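Local structure of Zn-dependent hydrolase, glyoxylase (Echinicola vietnamensis, 6T5K) at residues H38-S44 / C56-I62. The protein probably hydrolyses the amide bond of beta-lactam antibiotics, carbapenems among them, as a zinc-dependent class B metallo-beta-lactamase. Numbering follows the deposited sequence.
Sequences HTYVHVS and CNGMIVI
His38 O accepts a hydrogen bond from Ile62 N at 2.9 Å, the first of seven backbone bonds tying 38-44 to 56-62 as an antiparallel beta hairpin in one of the two beta sheets of the metallo-beta-lactamase alpha-beta/beta-alpha sandwich. The segment axes run at 150°, so the ladder is twisted. The edge of the His38 ring meets Ile62 O, with CD2 3.3 Å from that oxygen. At Tyr40, the backbone exchanges bonds with Ile60 in both directions, and the phenol lies across Ile62: CD1 of the isoleucine sits over one ring face, toward the rim, 3.5 Å from Tyr40 CE1, a CH-pi contact. On the other face of the sheet, Val41 CG1 packs 3.5 Å from Gly58 O and, more loosely, against Asn57 OD1, while Asn57 ND2 is held by the carbonyls of Pro221 and Gly224. His42 CG stands between its backbone N and carbonyl carbon (chi1 66°), which lays the imidazole over Gly58, whose CA is 3.6 Å from the ring centroid and 19° off its normal. Val43 runs alongside Asn57, with Val43 CG2 3.6 Å from Asn57 OD1. At the Ser44-Cys56 pair the hairpin comes up to the zinc site: the Cys56 side chain lies beside Asp104 and His223, ligands of the second zinc. Between His42 and this last pair one water joins the strands, bonding to His42 ND1 and Ser44 OG and donating to Cys56 O at 2.8 Å.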
loop_
_atom_site.group_PDB
_atom_site.type_symbol
_atom_site.label_atom_id
_atom_site.label_comp_id
_atom_site.label_asym_id
_atom_site.label_seq_id
_atom_site.Cartn_x
_atom_site.Cartn_y
_atom_site.Cartn_z
ATOM N N HIS A 38 3.957 15.115 0.278
ATOM C CA HIS A 38 2.947 14.636 -0.643
ATOM C C HIS A 38 2.400 13.255 -0.320
ATOM O O HIS A 38 1.620 12.730 -1.115
ATOM C CB HIS A 38 3.503 14.604 -2.071
ATOM C CG HIS A 38 3.986 15.928 -2.542
ATOM N ND1 HIS A 38 5.305 16.312 -2.430
ATOM C CD2 HIS A 38 3.329 16.971 -3.103
ATOM C CE1 HIS A 38 5.441 17.540 -2.896
ATOM N NE2 HIS A 38 4.259 17.969 -3.296
ATOM N N THR A 39 2.805 12.618 0.771
ATOM C CA THR A 39 2.308 11.280 1.042
ATOM C C THR A 39 1.698 11.177 2.428
ATOM O O THR A 39 2.044 11.918 3.360
ATOM C CB THR A 39 3.340 10.133 0.825
ATOM O OG1 THR A 39 4.237 10.028 1.937
ATOM C CG2 THR A 39 4.096 10.336 -0.465
ATOM N N TYR A 40 0.743 10.264 2.512
ATOM C CA TYR A 40 -0.107 10.075 3.672
ATOM C C TYR A 40 -0.278 8.577 3.892
ATOM O O TYR A 40 -0.275 7.785 2.943
ATOM C CB TYR A 40 -1.507 10.649 3.409
ATOM C CG TYR A 40 -1.537 12.112 3.068
ATOM C CD1 TYR A 40 -0.999 12.585 1.867
ATOM C CD2 TYR A 40 -2.052 13.040 3.964
ATOM C CE1 TYR A 40 -0.997 13.932 1.569
ATOM C CE2 TYR A 40 -2.090 14.386 3.658
ATOM C CZ TYR A 40 -1.534 14.828 2.467
ATOM O OH TYR A 40 -1.546 16.166 2.152
ATOM N N VAL A 41 -0.425 8.180 5.146
ATOM C CA VAL A 41 -0.776 6.804 5.473
ATOM C C VAL A 41 -2.243 6.773 5.884
ATOM O O VAL A 41 -2.683 7.600 6.693
ATOM C CB VAL A 41 0.125 6.243 6.584
ATOM C CG1 VAL A 41 -0.249 4.825 6.895
ATOM C CG2 VAL A 41 1.596 6.365 6.201
ATOM N N HIS A 42 -3.022 5.877 5.287
ATOM C CA HIS A 42 -4.364 5.607 5.779
ATOM C C HIS A 42 -4.329 4.323 6.595
ATOM O O HIS A 42 -3.745 3.323 6.173
ATOM C CB HIS A 42 -5.423 5.619 4.682
ATOM C CG HIS A 42 -5.333 4.534 3.654
ATOM N ND1 HIS A 42 -5.905 3.291 3.842
ATOM C CD2 HIS A 42 -4.927 4.571 2.362
ATOM C CE1 HIS A 42 -5.823 2.603 2.722
ATOM N NE2 HIS A 42 -5.200 3.348 1.822
ATOM N N VAL A 43 -4.960 4.356 7.768
ATOM C CA VAL A 43 -4.891 3.262 8.733
ATOM C C VAL A 43 -6.307 2.836 9.060
ATOM O O VAL A 43 -7.116 3.661 9.498
ATOM C CB VAL A 43 -4.145 3.663 10.013
ATOM C CG1 VAL A 43 -4.004 2.455 10.934
ATOM C CG2 VAL A 43 -2.766 4.227 9.695
ATOM N N SER A 44 -6.596 1.556 8.852
ATOM C CA SER A 44 -7.863 0.935 9.227
ATOM C C SER A 44 -7.567 -0.312 10.056
ATOM O O SER A 44 -6.425 -0.764 10.150
ATOM C CB SER A 44 -8.687 0.602 7.981
ATOM O OG SER A 44 -7.943 -0.147 7.040
ATOM N N CYS A 56 -4.071 -1.893 9.519
ATOM C CA CYS A 56 -3.712 -2.103 8.124
ATOM C C CYS A 56 -3.425 -0.745 7.509
ATOM O O CYS A 56 -4.214 0.194 7.668
ATOM C CB CYS A 56 -4.838 -2.767 7.347
ATOM S SG CYS A 56 -5.312 -4.390 7.995
ATOM N N ASN A 57 -2.298 -0.636 6.821
ATOM C CA ASN A 57 -1.880 0.612 6.214
ATOM C C ASN A 57 -2.089 0.601 4.704
ATOM O O ASN A 57 -1.881 -0.415 4.041
ATOM C CB ASN A 57 -0.391 0.869 6.449
ATOM C CG ASN A 57 -0.041 0.965 7.897
ATOM O OD1 ASN A 57 -0.857 1.385 8.747
ATOM N ND2 ASN A 57 1.189 0.588 8.210
ATOM N N GLY A 58 -2.484 1.753 4.171
ATOM C CA GLY A 58 -2.260 2.073 2.780
ATOM C C GLY A 58 -1.633 3.449 2.682
ATOM O O GLY A 58 -1.333 4.096 3.690
ATOM N N MET A 59 -1.447 3.889 1.450
ATOM C CA MET A 59 -0.781 5.159 1.192
ATOM C C MET A 59 -1.669 5.982 0.269
ATOM O O MET A 59 -2.339 5.433 -0.600
ATOM C CB MET A 59 0.600 4.946 0.538
ATOM C CG MET A 59 1.319 6.264 0.200
ATOM S SD MET A 59 3.047 6.034 -0.324
ATOM C CE MET A 59 2.826 5.381 -1.970
ATOM N N ILE A 60 -1.670 7.290 0.469
ATOM C CA ILE A 60 -2.228 8.244 -0.475
ATOM C C ILE A 60 -1.096 9.161 -0.898
ATOM O O ILE A 60 -0.375 9.689 -0.045
ATOM C CB ILE A 60 -3.361 9.083 0.140
ATOM C CG1 ILE A 60 -4.292 8.225 0.976
ATOM C CG2 ILE A 60 -4.139 9.792 -0.981
ATOM C CD1 ILE A 60 -5.232 9.039 1.793
ATOM N N VAL A 61 -0.936 9.354 -2.204
ATOM C CA VAL A 61 -0.053 10.374 -2.741
ATOM C C VAL A 61 -0.935 11.485 -3.272
ATOM O O VAL A 61 -1.876 11.207 -4.018
ATOM C CB VAL A 61 0.839 9.798 -3.846
ATOM C CG1 VAL A 61 1.808 10.873 -4.361
ATOM C CG2 VAL A 61 1.557 8.572 -3.308
ATOM N N ILE A 62 -0.652 12.726 -2.867
ATOM C CA ILE A 62 -1.445 13.893 -3.257
ATOM C C ILE A 62 -0.503 14.954 -3.812
ATOM O O ILE A 62 0.470 15.342 -3.153
ATOM C CB ILE A 62 -2.268 14.453 -2.082
ATOM C CG1 ILE A 62 -3.154 13.359 -1.479
ATOM C CG2 ILE A 62 -3.126 15.620 -2.549
ATOM C CD1 ILE A 62 -3.973 13.789 -0.250
HETATM O O HOH W 1 -5.983 1.047 5.604
#